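Local atomic coordinates of N-acetyltransferase (Trypanosoma brucei, PDB entry 3I3G), a protein that probably catalyses the transfer of an acetyl group from acetyl-CoA to D-glucosamine 6-phosphate, a step in UDP-N-acetylglucosamine biosynthesis. Residues F89-R94 with G129-I134. Numbering follows the deposited sequence.
Sequences FTRGGR and GCYKVI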
loop_
_atom_site.group_PDB
_atom_site.type_symbol
_atom_site.label_atom_id
_atom_site.label_comp_id
_atom_site.label_asym_id
_atom_site.label_seq_id
_atom_site.Cartn_x
_atom_site.Cartn_y
_atom_site.Cartn_z
ATOM N N PHE A 89 10.375 -9.618 -1.068
ATOM C CA PHE A 89 11.469 -10.542 -1.338
ATOM C C PHE A 89 12.597 -10.305 -0.344
ATOM O O PHE A 89 13.355 -11.218 -0.012
ATOM C CB PHE A 89 11.988 -10.370 -2.767
ATOM C CG PHE A 89 10.995 -10.754 -3.821
ATOM C CD1 PHE A 89 10.393 -9.790 -4.609
ATOM C CD2 PHE A 89 10.657 -12.083 -4.018
ATOM C CE1 PHE A 89 9.474 -10.143 -5.580
ATOM C CE2 PHE A 89 9.740 -12.443 -4.986
ATOM C CZ PHE A 89 9.148 -11.471 -5.768
ATOM N N THR A 90 12.696 -9.067 0.127
ATOM C CA THR A 90 13.751 -8.677 1.052
ATOM C C THR A 90 13.460 -9.148 2.476
ATOM O O THR A 90 12.401 -9.707 2.756
ATOM C CB THR A 90 13.972 -7.152 1.040
ATOM O OG1 THR A 90 12.710 -6.485 1.148
ATOM C CG2 THR A 90 14.646 -6.727 -0.257
ATOM N N ARG A 91 14.420 -8.919 3.364
ATOM C CA ARG A 91 14.328 -9.369 4.750
ATOM C C ARG A 91 13.722 -10.765 4.887
ATOM O O ARG A 91 12.836 -10.991 5.712
ATOM C CB ARG A 91 13.555 -8.361 5.599
ATOM C CG ARG A 91 13.692 -8.603 7.090
ATOM C CD ARG A 91 13.678 -7.298 7.861
ATOM N NE ARG A 91 13.691 -7.520 9.302
ATOM C CZ ARG A 91 13.788 -6.547 10.202
ATOM N NH1 ARG A 91 13.788 -6.836 11.495
ATOM N NH2 ARG A 91 13.887 -5.286 9.805
ATOM N N GLY A 92 14.210 -11.697 4.077
ATOM C CA GLY A 92 13.819 -13.096 4.190
ATOM C C GLY A 92 12.341 -13.357 3.977
ATOM O O GLY A 92 11.812 -14.368 4.438
ATOM N N GLY A 93 11.671 -12.445 3.284
ATOM C CA GLY A 93 10.274 -12.644 2.917
ATOM C C GLY A 93 9.262 -12.153 3.934
ATOM O O GLY A 93 8.068 -12.418 3.806
ATOM N N ARG A 94 9.729 -11.437 4.952
ATOM C CA ARG A 94 8.817 -10.881 5.945
ATOM C C ARG A 94 7.966 -9.777 5.325
ATOM O O ARG A 94 8.464 -8.946 4.567
ATOM C CB ARG A 94 9.581 -10.369 7.166
ATOM C CG ARG A 94 10.290 -11.471 7.938
ATOM C CD ARG A 94 10.808 -10.973 9.272
ATOM N NE ARG A 94 9.724 -10.633 10.190
ATOM C CZ ARG A 94 9.910 -10.122 11.402
ATOM N NH1 ARG A 94 8.868 -9.840 12.175
ATOM N NH2 ARG A 94 11.138 -9.888 11.842
ATOM N N GLY A 129 3.484 -12.192 10.530
ATOM C CA GLY A 129 4.938 -12.142 10.404
ATOM C C GLY A 129 5.492 -10.834 9.871
ATOM O O GLY A 129 6.639 -10.775 9.424
ATOM N N CYS A 130 4.685 -9.778 9.911
ATOM C CA CYS A 130 5.143 -8.464 9.475
ATOM C C CYS A 130 6.257 -7.960 10.387
ATOM O O CYS A 130 6.205 -8.150 11.602
ATOM C CB CYS A 130 3.988 -7.459 9.465
ATOM S SG CYS A 130 2.732 -7.751 8.196
ATOM N N TYR A 131 7.263 -7.319 9.803
ATOM C CA TYR A 131 8.354 -6.757 10.594
ATOM C C TYR A 131 8.118 -5.276 10.877
ATOM O O TYR A 131 8.740 -4.698 11.770
ATOM C CB TYR A 131 9.706 -6.970 9.906
ATOM C CG TYR A 131 9.946 -6.083 8.706
ATOM C CD1 TYR A 131 10.578 -4.855 8.844
ATOM C CD2 TYR A 131 9.550 -6.478 7.436
ATOM C CE1 TYR A 131 10.805 -4.042 7.751
ATOM C CE2 TYR A 131 9.772 -5.672 6.338
ATOM C CZ TYR A 131 10.399 -4.456 6.501
ATOM O OH TYR A 131 10.620 -3.652 5.407
ATOM N N LYS A 132 7.213 -4.669 10.117
ATOM C CA LYS A 132 6.856 -3.273 10.332
ATOM C C LYS A 132 5.444 -2.974 9.840
ATOM O O LYS A 132 4.898 -3.695 9.004
ATOM C CB LYS A 132 7.852 -2.343 9.632
ATOM C CG LYS A 132 7.700 -2.298 8.118
ATOM C CD LYS A 132 8.608 -1.248 7.494
ATOM C CE LYS A 132 8.428 -1.193 5.983
ATOM N NZ LYS A 132 9.273 -0.141 5.352
ATOM N N VAL A 133 4.858 -1.910 10.376
ATOM C CA VAL A 133 3.575 -1.410 9.907
ATOM C C VAL A 133 3.750 0.044 9.497
ATOM O O VAL A 133 4.325 0.841 10.237
ATOM C CB VAL A 133 2.488 -1.500 10.996
ATOM C CG1 VAL A 133 1.182 -0.905 10.491
ATOM C CG2 VAL A 133 2.286 -2.945 11.431
ATOM N N ILE A 134 3.265 0.386 8.309
ATOM C CA ILE A 134 3.397 1.747 7.809
ATOM C C ILE A 134 2.058 2.314 7.362
ATOM O O ILE A 134 1.142 1.572 7.007
ATOM C CB ILE A 134 4.396 1.831 6.640
ATOM C CG1 ILE A 134 3.973 0.893 5.508
ATOM C CG2 ILE A 134 5.802 1.504 7.118
ATOM C CD1 ILE A 134 4.849 0.989 4.276
HETATM O O HOH W 1 11.752 -5.892 3.680
#
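A chi1 of 74° places CG of Tyr131 between its own backbone N and carbonyl carbon, bringing the ring against Arg91 on one face, with the backbone O of Arg94 at its edge. In Arg91, CG anti to the backbone N (chi1 -167°) and a bend at chi2 lay the chain across that face. Arg91 CD sits over its centre in a CH-pi contact, 4.1 Å from the Tyr131 ring centroid. Further out, the guanidinium tilts 23° from the ring plane and brings Arg91 NH2 to 3.5 Å from Tyr131 CD1. The opposite face carries CG of Lys132, off toward the rim. Arg94, bent at its third torsion, lays one guanidinium face over Tyr131 CB, which is 3.5 Å from Arg94 CZ. In this pose Arg94 NE donates a nearly straight hydrogen bond to Gly129 O (3.2 Å), with the oxygen close to the guanidinium plane. A weak, bent second bond runs from Arg94 NH1 to Cys130 O. A water links Thr90 OG1 to Tyr131 OH, weakly on the tyrosine side. Gly129 closes helix 113-127 in a Schellman motif, and Tyr131 leads into strand 132-137, which in this GNAT fold lies parallel to strand 96-104 and pairs antiparallel with a strand of the second subunit. The loop is thus joined to the helix-strand turn by arginine-to-carbonyl bonds and packing on the tyrosine; Gly129 O, and more weakly Cys130 O, probably stabilise the Arg94 charge.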